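Local coordinates for protein putative oxidoreductase with NAD(P)-binding Rossmann-fold domain (Clostridium difficile, PDB 3UUW) that is a putative dehydrogenase of the Gfo/Idh/MocA type, probably binding NAD(P) in a Rossmann-fold domain to oxidise or reduce a substrate not yet identified, at residues Val93-Pro98 / Leu120-Asn125; Phe124-Cys129 / Tyr168-Asp173. One frame throughout, in Å; residues are numbered along the deposited sequence.

Contact 1: residues Val93-Pro98 / Leu120-Asn125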
loop_
_atom_site.group_PDB
_atom_site.type_symbol
_atom_site.label_atom_id
_atom_site.label_comp_id
_atom_site.label_asym_id
_atom_site.label_seq_id
_atom_site.Cartn_x
_atom_site.Cartn_y
_atom_site.Cartn_z
ATOM N N VAL A 93 41.495 -9.718 -4.029
ATOM C CA VAL A 93 40.899 -9.063 -2.870
ATOM C C VAL A 93 39.538 -8.478 -3.161
ATOM O O VAL A 93 39.363 -7.764 -4.150
ATOM C CB VAL A 93 41.797 -7.941 -2.371
ATOM C CG1 VAL A 93 41.136 -7.194 -1.177
ATOM C CG2 VAL A 93 43.150 -8.511 -1.964
ATOM N N TYR A 94 38.567 -8.877 -2.352
ATOM C CA TYR A 94 37.264 -8.220 -2.297
ATOM C C TYR A 94 37.240 -7.367 -1.033
ATOM O O TYR A 94 37.549 -7.852 0.060
ATOM C CB TYR A 94 36.139 -9.244 -2.245
ATOM C CG TYR A 94 34.747 -8.667 -2.077
ATOM C CD1 TYR A 94 34.273 -8.232 -0.815
ATOM C CD2 TYR A 94 33.892 -8.541 -3.177
ATOM C CE1 TYR A 94 32.990 -7.705 -0.673
ATOM C CE2 TYR A 94 32.612 -8.018 -3.041
ATOM C CZ TYR A 94 32.168 -7.599 -1.791
ATOM O OH TYR A 94 30.883 -7.092 -1.685
ATOM N N VAL A 95 36.884 -6.095 -1.164
ATOM C CA VAL A 95 36.862 -5.186 -0.001
ATOM C C VAL A 95 35.573 -4.359 -0.009
ATOM O O VAL A 95 35.066 -3.983 -1.066
ATOM C CB VAL A 95 38.140 -4.257 0.007
ATOM C CG1 VAL A 95 38.131 -3.309 -1.202
ATOM C CG2 VAL A 95 38.235 -3.479 1.250
ATOM N N ASP A 96 35.032 -4.084 1.175
ATOM C CA ASP A 96 33.902 -3.162 1.267
ATOM C C ASP A 96 34.310 -1.762 0.839
ATOM O O ASP A 96 35.502 -1.393 0.887
ATOM C CB ASP A 96 33.325 -3.137 2.663
ATOM C CG ASP A 96 32.458 -4.343 2.920
ATOM O OD1 ASP A 96 31.461 -4.555 2.156
ATOM O OD2 ASP A 96 32.770 -5.078 3.865
ATOM N N LYS A 97 33.321 -0.993 0.398
ATOM C CA LYS A 97 33.560 0.369 -0.036
ATOM C C LYS A 97 33.913 1.249 1.154
ATOM O O LYS A 97 33.547 0.928 2.293
ATOM C CB LYS A 97 32.351 0.926 -0.819
ATOM C CG LYS A 97 30.928 0.774 -0.222
ATOM C CD LYS A 97 30.672 1.631 1.014
ATOM C CE LYS A 97 30.687 0.806 2.270
ATOM N NZ LYS A 97 30.622 1.634 3.494
ATOM N N PRO A 98 34.698 2.308 0.928
ATOM C CA PRO A 98 35.384 2.650 -0.319
ATOM C C PRO A 98 36.699 1.860 -0.392
ATOM O O PRO A 98 37.151 1.301 0.618
ATOM C CB PRO A 98 35.657 4.135 -0.142
ATOM C CG PRO A 98 35.936 4.263 1.291
ATOM C CD PRO A 98 34.999 3.292 1.980
ATOM N N LEU A 120 40.894 -6.836 -7.865
ATOM C CA LEU A 120 40.656 -6.001 -6.681
ATOM C C LEU A 120 39.268 -5.448 -6.914
ATOM O O LEU A 120 39.082 -4.631 -7.818
ATOM C CB LEU A 120 41.702 -4.876 -6.600
ATOM C CG LEU A 120 41.526 -3.839 -5.487
ATOM C CD1 LEU A 120 41.494 -4.485 -4.125
ATOM C CD2 LEU A 120 42.657 -2.771 -5.588
ATOM N N MET A 121 38.292 -5.954 -6.157
ATOM C CA MET A 121 36.886 -5.587 -6.333
ATOM C C MET A 121 36.346 -4.882 -5.097
ATOM O O MET A 121 36.586 -5.330 -3.967
ATOM C CB MET A 121 36.057 -6.840 -6.561
ATOM C CG MET A 121 34.632 -6.596 -6.988
ATOM S SD MET A 121 33.786 -8.185 -7.179
ATOM C CE MET A 121 32.222 -7.607 -7.873
ATOM N N VAL A 122 35.576 -3.811 -5.317
ATOM C CA VAL A 122 34.924 -3.070 -4.242
ATOM C C VAL A 122 33.462 -3.490 -4.175
ATOM O O VAL A 122 32.779 -3.645 -5.204
ATOM C CB VAL A 122 35.064 -1.546 -4.430
ATOM C CG1 VAL A 122 34.256 -0.795 -3.393
ATOM C CG2 VAL A 122 36.582 -1.158 -4.377
ATOM N N GLY A 123 32.984 -3.664 -2.940
ATOM C CA GLY A 123 31.670 -4.223 -2.670
ATOM C C GLY A 123 30.482 -3.312 -2.835
ATOM O O GLY A 123 29.756 -2.990 -1.844
ATOM N N PHE A 124 30.243 -2.891 -4.069
ATOM C CA PHE A 124 29.053 -2.089 -4.360
ATOM C C PHE A 124 27.912 -3.056 -4.611
ATOM O O PHE A 124 27.522 -3.318 -5.752
ATOM C CB PHE A 124 29.295 -1.116 -5.529
ATOM C CG PHE A 124 30.220 0.016 -5.183
ATOM C CD1 PHE A 124 29.842 0.972 -4.242
ATOM C CD2 PHE A 124 31.443 0.155 -5.808
ATOM C CE1 PHE A 124 30.681 1.983 -3.916
ATOM C CE2 PHE A 124 32.276 1.184 -5.477
ATOM C CZ PHE A 124 31.889 2.101 -4.539
ATOM N N ASN A 125 27.370 -3.598 -3.517
ATOM C CA ASN A 125 26.341 -4.629 -3.611
ATOM C C ASN A 125 25.097 -4.239 -4.406
ATOM O O ASN A 125 24.457 -5.095 -5.024
ATOM C CB ASN A 125 25.942 -5.143 -2.221
ATOM C CG ASN A 125 25.455 -4.043 -1.336
ATOM O OD1 ASN A 125 26.247 -3.191 -0.921
ATOM N ND2 ASN A 125 24.142 -4.005 -1.079
HETATM O O HOH W 1 30.748 -2.502 0.656
#

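Contact 2: residues Phe124-Cys129 / Tyr168-Asp173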
loop_
_atom_site.group_PDB
_atom_site.type_symbol
_atom_site.label_atom_id
_atom_site.label_comp_id
_atom_site.label_asym_id
_atom_site.label_seq_id
_atom_site.Cartn_x
_atom_site.Cartn_y
_atom_site.Cartn_z
ATOM N N PHE A 124 30.243 -2.891 -4.069
ATOM C CA PHE A 124 29.053 -2.089 -4.360
ATOM C C PHE A 124 27.912 -3.056 -4.611
ATOM O O PHE A 124 27.522 -3.318 -5.752
ATOM C CB PHE A 124 29.295 -1.116 -5.529
ATOM C CG PHE A 124 30.220 0.016 -5.183
ATOM C CD1 PHE A 124 29.842 0.972 -4.242
ATOM C CD2 PHE A 124 31.443 0.155 -5.808
ATOM C CE1 PHE A 124 30.681 1.983 -3.916
ATOM C CE2 PHE A 124 32.276 1.184 -5.477
ATOM C CZ PHE A 124 31.889 2.101 -4.539
ATOM N N ASN A 125 27.370 -3.598 -3.517
ATOM C CA ASN A 125 26.341 -4.629 -3.611
ATOM C C ASN A 125 25.097 -4.239 -4.406
ATOM O O ASN A 125 24.457 -5.095 -5.024
ATOM C CB ASN A 125 25.942 -5.143 -2.221
ATOM C CG ASN A 125 25.455 -4.043 -1.336
ATOM O OD1 ASN A 125 26.247 -3.191 -0.921
ATOM N ND2 ASN A 125 24.142 -4.005 -1.079
ATOM N N ARG A 126 24.756 -2.951 -4.409
ATOM C CA ARG A 126 23.552 -2.501 -5.092
ATOM C C ARG A 126 23.586 -2.787 -6.600
ATOM O O ARG A 126 22.543 -2.996 -7.202
ATOM C CB ARG A 126 23.274 -1.034 -4.756
ATOM C CG ARG A 126 22.804 -0.854 -3.360
ATOM C CD ARG A 126 22.964 0.559 -2.885
ATOM N NE ARG A 126 22.395 0.691 -1.559
ATOM C CZ ARG A 126 22.935 0.194 -0.459
ATOM N NH1 ARG A 126 24.108 -0.433 -0.489
ATOM N NH2 ARG A 126 22.300 0.344 0.705
ATOM N N ARG A 127 24.783 -2.847 -7.198
ATOM C CA ARG A 127 24.909 -3.212 -8.615
ATOM C C ARG A 127 24.469 -4.656 -8.896
ATOM O O ARG A 127 24.269 -5.047 -10.060
ATOM C CB ARG A 127 26.330 -2.998 -9.101
ATOM C CG ARG A 127 26.857 -1.599 -8.962
ATOM C CD ARG A 127 28.070 -1.456 -9.854
ATOM N NE ARG A 127 28.864 -0.264 -9.600
ATOM C CZ ARG A 127 29.874 0.136 -10.373
ATOM N NH1 ARG A 127 30.157 -0.499 -11.505
ATOM N NH2 ARG A 127 30.574 1.213 -10.044
ATOM N N PHE A 128 24.332 -5.451 -7.830
ATOM C CA PHE A 128 23.910 -6.842 -7.916
ATOM C C PHE A 128 22.568 -7.102 -7.233
ATOM O O PHE A 128 22.119 -8.253 -7.134
ATOM C CB PHE A 128 24.992 -7.760 -7.320
ATOM C CG PHE A 128 26.221 -7.850 -8.160
ATOM C CD1 PHE A 128 27.158 -6.838 -8.140
ATOM C CD2 PHE A 128 26.425 -8.921 -9.006
ATOM C CE1 PHE A 128 28.277 -6.902 -8.920
ATOM C CE2 PHE A 128 27.551 -8.986 -9.791
ATOM C CZ PHE A 128 28.473 -7.973 -9.745
ATOM N N CYS A 129 21.939 -6.035 -6.737
ATOM C CA CYS A 129 20.620 -6.133 -6.132
ATOM C C CYS A 129 19.665 -6.631 -7.231
ATOM O O CYS A 129 19.500 -5.988 -8.247
ATOM C CB CYS A 129 20.212 -4.775 -5.561
ATOM S SG CYS A 129 18.473 -4.653 -5.097
ATOM N N TYR A 168 26.808 7.832 1.647
ATOM C CA TYR A 168 26.274 8.500 0.459
ATOM C C TYR A 168 26.891 7.919 -0.812
ATOM O O TYR A 168 26.295 7.999 -1.886
ATOM C CB TYR A 168 26.539 9.986 0.508
ATOM C CG TYR A 168 25.809 10.843 -0.505
ATOM C CD1 TYR A 168 24.419 10.774 -0.663
ATOM C CD2 TYR A 168 26.487 11.793 -1.225
ATOM C CE1 TYR A 168 23.744 11.614 -1.572
ATOM C CE2 TYR A 168 25.821 12.638 -2.154
ATOM C CZ TYR A 168 24.452 12.555 -2.301
ATOM O OH TYR A 168 23.817 13.413 -3.187
ATOM N N ILE A 169 28.060 7.304 -0.670
ATOM C CA ILE A 169 28.750 6.691 -1.800
ATOM C C ILE A 169 27.862 5.640 -2.462
ATOM O O ILE A 169 27.942 5.441 -3.680
ATOM C CB ILE A 169 30.124 6.086 -1.380
ATOM C CG1 ILE A 169 30.994 5.777 -2.607
ATOM C CG2 ILE A 169 29.929 4.829 -0.514
ATOM C CD1 ILE A 169 32.424 5.409 -2.225
ATOM N N HIS A 170 27.033 4.957 -1.677
ATOM C CA HIS A 170 26.112 3.975 -2.254
ATOM C C HIS A 170 25.093 4.610 -3.185
ATOM O O HIS A 170 24.769 4.038 -4.228
ATOM C CB HIS A 170 25.359 3.194 -1.182
ATOM C CG HIS A 170 26.184 2.158 -0.498
ATOM N ND1 HIS A 170 26.758 1.096 -1.165
ATOM C CD2 HIS A 170 26.493 1.996 0.810
ATOM C CE1 HIS A 170 27.406 0.337 -0.299
ATOM N NE2 HIS A 170 27.252 0.857 0.910
ATOM N N VAL A 171 24.601 5.780 -2.805
ATOM C CA VAL A 171 23.640 6.526 -3.612
ATOM C C VAL A 171 24.290 6.989 -4.928
ATOM O O VAL A 171 23.744 6.781 -6.036
ATOM C CB VAL A 171 23.047 7.706 -2.792
ATOM C CG1 VAL A 171 22.102 8.544 -3.655
ATOM C CG2 VAL A 171 22.301 7.185 -1.559
ATOM N N ILE A 172 25.463 7.604 -4.811
ATOM C CA ILE A 172 26.221 8.105 -5.973
ATOM C C ILE A 172 26.630 6.950 -6.874
ATOM O O ILE A 172 26.461 7.026 -8.081
ATOM C CB ILE A 172 27.434 8.920 -5.534
ATOM C CG1 ILE A 172 26.980 10.168 -4.772
ATOM C CG2 ILE A 172 28.337 9.329 -6.739
ATOM C CD1 ILE A 172 25.947 11.047 -5.518
ATOM N N ASP A 173 27.158 5.869 -6.308
ATOM C CA ASP A 173 27.553 4.759 -7.171
ATOM C C ASP A 173 26.363 4.170 -7.936
ATOM O O ASP A 173 26.470 3.850 -9.119
ATOM C CB ASP A 173 28.227 3.630 -6.398
ATOM C CG ASP A 173 28.803 2.581 -7.334
ATOM O OD1 ASP A 173 29.860 2.864 -7.953
ATOM O OD2 ASP A 173 28.180 1.506 -7.479
HETATM O O HOH W 2 26.299 -0.508 -3.439
#

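Contact 1: residues Val93-Pro98 / Leu120-Asn125
The Tyr94 ring receives Met121 at its edge: Met121 SD lies 5.3 Å from the ring centroid and 79° off the ring normal, an edge-on Met-aromatic contact. The phenol reaches Gly123, its OH coming 3.1 Å from Gly123 CA; the absence of a side chain there makes room for the hydroxyl, which is hydrogen-bonded to Tyr22 OH. CG trans to the backbone nitrogen (chi1 175°) lays the tyrosine ring forward along the strand to Gly123, two residues beyond Met121. The Phe124 ring meets the aliphatic part of Lys97, whose CB is 3.7 Å from Phe124 CE1; that CB also packs on Val122 CG1, while the ammonium end forms a salt bridge with Asp166. On the other face of the sheet from Tyr94 and Met121, Val93 sits beside Leu120 and Val95 beside Val122. The backbones run nearly parallel, joined by Met121 N to Val93 O (2.9 Å), Val95 N to Met121 O and a more bent bond (143° at the hydrogen) from Gly123 N to Val95 O. Where the strands part, one water accepts from Lys97 N and donates to Gly123 O and Asp96 OD1; Asp96 OD1 also bonds to Tyr22 OH, and OD2 to His73. Strands 92-95 and 120-122, linked through helix 103-116, form a beta-alpha-beta unit of the Rossmann fold, and the cis peptide between Lys97 and Pro98 matches the Lys-Pro motif of the Gfo/Idh/MocA family.

Contact 2: residues Phe124-Cys129 / Tyr168-Asp173
Arg127 grips Asp173 side-on, with Arg127 NE 2.8 Å from Asp173 OD2 and Arg127 NH2 2.8 Å from Asp173 OD1. Both bonds are nearly straight (about 170° at the hydrogens), use the syn lone pairs, and hold the guanidinium and carboxylate within 19° of coplanar: a bidentate salt bridge. The same carboxylate is stacked on one face of the Phe124 ring, OD2 of Asp173 coming within 3.4 Å of Phe124 CG, while Asp173 CB makes a CH-pi contact over that ring. Asp173 CG lies opposite its backbone nitrogen (chi1 -172°), which sends the carboxylate out across the phenylalanine. Ile169 CG1 approaches at the ring's edge. The acid therefore presents its oxygen edge to the arginine and its flat side to the phenylalanine, which limits its rotation.

One turn before Asp173 on its helix, the His170 ring carries Arg126 NH1 3.1 Å above its centre, although the two planes are inclined. A water links this pair of residues differently, accepting from Arg126 N and hydrogen-bonding to His170 ND1 at 2.8 Å.

In the second shell, Glu225 pairs with Arg126 NE, and Glu292 gives Arg127 a second acidic partner, at NH1. The 3-10 segment 125-128, lying between strand 120-122 and helix 130-138, thus packs on helix 160-179. That helix rests against helix 295-305 through Ile169 and Ile172, and against strand 142-150 through Val171.

In the fold
The two contacts lie 11 Å apart, centre to centre, and share Phe124 and Asn125, where the chain leaves the last strand of the parallel sheet. Contact 1 joins the fourth and fifth strands of the Rossmann sheet; contact 2 follows directly, packing the turn after strand 120-122 onto helix 160-179, which comes later in the chain and packs against the eight-stranded mixed sheet of the C-terminal part. They also touch, with Lys97 CD 3.5 Å from His170 NE2 and Met121 CE 4.1 Å from Phe128 CE1. Together they tie the putative nucleotide-binding domain to the second domain at their junction, the region where relatives in this family place the active site.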